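Local coordinates for voltage-sensor containing phosphatase (Ciona intestinalis, PDB 3V0D), which probably dephosphorylates phosphoinositide lipids under the control of a voltage sensor, through a PTEN-like phosphatase domain paired with a C2 domain, at residues 35-40 and 57-62. The protein carries 1 engineered substitution. Sequence-based numbering, arbitrary orientation.
Sequences IAMSFP and RFFKTK
Phe59, on helix 52-62, sets the CZ end of its ring edge-on against Ile35 and Met37 of strand 34-41, a helix-on-sheet packing inside the tensin-type (PTEN-like) phosphatase domain. The two strand residues are two positions apart and both direct their CB toward the helix, so they meet the ring from the opposite direction and share its rim. Ile35 takes one corner: its CD1 lies near the ring plane, 3.7 Å from Phe59 CE1. Its CG1 stands beside the backbone N and anti to the carbonyl carbon (chi1 -69°), and the nearly extended chi2 carries CD1 out to the aromatic edge. Met37 takes the other corner in a Met-aromatic contact. Met37 SD sits 5.0 Å from the centroid of the Phe59 ring and 80° off the ring normal, beside the edge and not over a face. Beyond CG the methionine chain is extended, which brings CE as well as SD alongside Phe59 CE2. One face of the Phe59 ring is covered from within the helix by Phe58 CD2, 3.8 Å above the plane and over the centre. Ala123 of strand 121-125 and Ile69 and Phe67 of strand 67-73 also touch Phe59, extending this buried apolar layer along the sheet. At the rim, Phe59 CZ is straddled by both strand side chains, 4.0 Å from Ile35 CD1 and 4.1 Å from Met37 SD.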
loop_
_atom_site.group_PDB
_atom_site.type_symbol
_atom_site.label_atom_id
_atom_site.label_comp_id
_atom_site.label_asym_id
_atom_site.label_seq_id
_atom_site.Cartn_x
_atom_site.Cartn_y
_atom_site.Cartn_z
ATOM N N ILE A 35 16.206 -6.904 7.020
ATOM C CA ILE A 35 15.778 -8.146 6.427
ATOM C C ILE A 35 14.329 -8.017 5.961
ATOM O O ILE A 35 13.508 -7.411 6.661
ATOM C CB ILE A 35 15.953 -9.291 7.438
ATOM C CG1 ILE A 35 17.448 -9.561 7.678
ATOM C CG2 ILE A 35 15.217 -10.561 7.007
ATOM C CD1 ILE A 35 17.720 -10.219 9.023
ATOM N N ALA A 36 14.031 -8.588 4.784
ATOM C CA ALA A 36 12.669 -8.764 4.305
ATOM C C ALA A 36 12.412 -10.256 4.201
ATOM O O ALA A 36 13.256 -10.999 3.699
ATOM C CB ALA A 36 12.502 -8.114 2.957
ATOM N N MET A 37 11.246 -10.725 4.649
ATOM C CA MET A 37 10.968 -12.167 4.621
ATOM C C MET A 37 9.467 -12.408 4.517
ATOM O O MET A 37 8.655 -11.481 4.672
ATOM C CB MET A 37 11.592 -12.858 5.846
ATOM C CG MET A 37 10.963 -12.395 7.148
ATOM S SD MET A 37 11.859 -13.089 8.555
ATOM C CE MET A 37 10.813 -12.505 9.903
ATOM N N SER A 38 9.104 -13.658 4.255
ATOM C CA SER A 38 7.705 -14.066 4.207
ATOM C C SER A 38 7.189 -14.432 5.606
ATOM O O SER A 38 7.912 -14.312 6.610
ATOM C CB SER A 38 7.534 -15.211 3.209
ATOM O OG SER A 38 8.384 -16.265 3.545
ATOM N N PHE A 39 5.927 -14.848 5.670
ATOM C CA PHE A 39 5.286 -15.060 6.953
ATOM C C PHE A 39 5.882 -16.265 7.712
ATOM O O PHE A 39 6.071 -17.338 7.118
ATOM C CB PHE A 39 3.805 -15.319 6.725
ATOM C CG PHE A 39 2.976 -15.182 7.973
ATOM C CD1 PHE A 39 2.504 -13.930 8.350
ATOM C CD2 PHE A 39 2.654 -16.273 8.772
ATOM C CE1 PHE A 39 1.745 -13.750 9.484
ATOM C CE2 PHE A 39 1.871 -16.102 9.931
ATOM C CZ PHE A 39 1.426 -14.829 10.278
ATOM N N PRO A 40 6.181 -16.119 9.019
ATOM C CA PRO A 40 6.663 -17.271 9.810
ATOM C C PRO A 40 5.460 -18.151 10.135
ATOM O O PRO A 40 4.620 -17.799 10.979
ATOM C CB PRO A 40 7.270 -16.629 11.071
ATOM C CG PRO A 40 6.852 -15.245 11.107
ATOM C CD PRO A 40 6.150 -14.882 9.825
ATOM N N ARG A 57 14.624 -19.822 15.292
ATOM C CA ARG A 57 15.986 -20.350 15.425
ATOM C C ARG A 57 17.015 -19.494 14.679
ATOM O O ARG A 57 18.100 -19.238 15.184
ATOM C CB ARG A 57 16.051 -21.818 14.960
ATOM C CG ARG A 57 17.386 -22.516 15.222
ATOM C CD ARG A 57 17.321 -24.000 14.898
ATOM N NE ARG A 57 17.286 -24.298 13.465
ATOM C CZ ARG A 57 18.369 -24.427 12.696
ATOM N NH1 ARG A 57 18.238 -24.726 11.405
ATOM N NH2 ARG A 57 19.586 -24.261 13.212
ATOM N N PHE A 58 16.671 -19.068 13.463
ATOM C CA PHE A 58 17.551 -18.216 12.684
ATOM C C PHE A 58 17.937 -16.957 13.456
ATOM O O PHE A 58 19.113 -16.613 13.560
ATOM C CB PHE A 58 16.865 -17.852 11.355
ATOM C CG PHE A 58 17.674 -16.930 10.468
ATOM C CD1 PHE A 58 18.501 -17.453 9.470
ATOM C CD2 PHE A 58 17.631 -15.535 10.640
ATOM C CE1 PHE A 58 19.249 -16.604 8.657
ATOM C CE2 PHE A 58 18.394 -14.681 9.839
ATOM C CZ PHE A 58 19.206 -15.215 8.843
ATOM N N PHE A 59 16.938 -16.253 13.974
ATOM C CA PHE A 59 17.214 -14.993 14.664
ATOM C C PHE A 59 17.963 -15.157 15.973
ATOM O O PHE A 59 18.894 -14.406 16.260
ATOM C CB PHE A 59 15.930 -14.169 14.793
ATOM C CG PHE A 59 15.569 -13.543 13.492
ATOM C CD1 PHE A 59 16.271 -12.413 13.060
ATOM C CD2 PHE A 59 14.603 -14.101 12.660
ATOM C CE1 PHE A 59 16.029 -11.860 11.825
ATOM C CE2 PHE A 59 14.354 -13.551 11.416
ATOM C CZ PHE A 59 15.067 -12.420 10.995
ATOM N N LYS A 60 17.590 -16.172 16.738
ATOM C CA LYS A 60 18.275 -16.440 17.994
ATOM C C LYS A 60 19.733 -16.851 17.772
ATOM O O LYS A 60 20.600 -16.556 18.609
ATOM C CB LYS A 60 17.529 -17.519 18.761
ATOM C CG LYS A 60 16.210 -17.016 19.288
ATOM C CD LYS A 60 15.483 -18.093 20.039
ATOM C CE LYS A 60 14.053 -17.692 20.326
ATOM N NZ LYS A 60 13.189 -18.918 20.388
ATOM N N THR A 61 20.004 -17.521 16.651
ATOM C CA THR A 61 21.345 -18.014 16.316
ATOM C C THR A 61 22.223 -16.931 15.704
ATOM O O THR A 61 23.382 -16.767 16.097
ATOM C CB THR A 61 21.264 -19.214 15.326
ATOM O OG1 THR A 61 20.507 -20.265 15.930
ATOM C CG2 THR A 61 22.672 -19.749 14.950
ATOM N N LYS A 62 21.668 -16.201 14.741
ATOM C CA LYS A 62 22.438 -15.260 13.941
ATOM C C LYS A 62 22.485 -13.849 14.510
ATOM O O LYS A 62 23.425 -13.083 14.224
ATOM C CB LYS A 62 21.892 -15.202 12.513
ATOM C CG LYS A 62 21.954 -16.503 11.720
ATOM C CD LYS A 62 23.351 -16.855 11.320
ATOM C CE LYS A 62 23.357 -17.929 10.244
ATOM N NZ LYS A 62 24.761 -18.300 9.939
#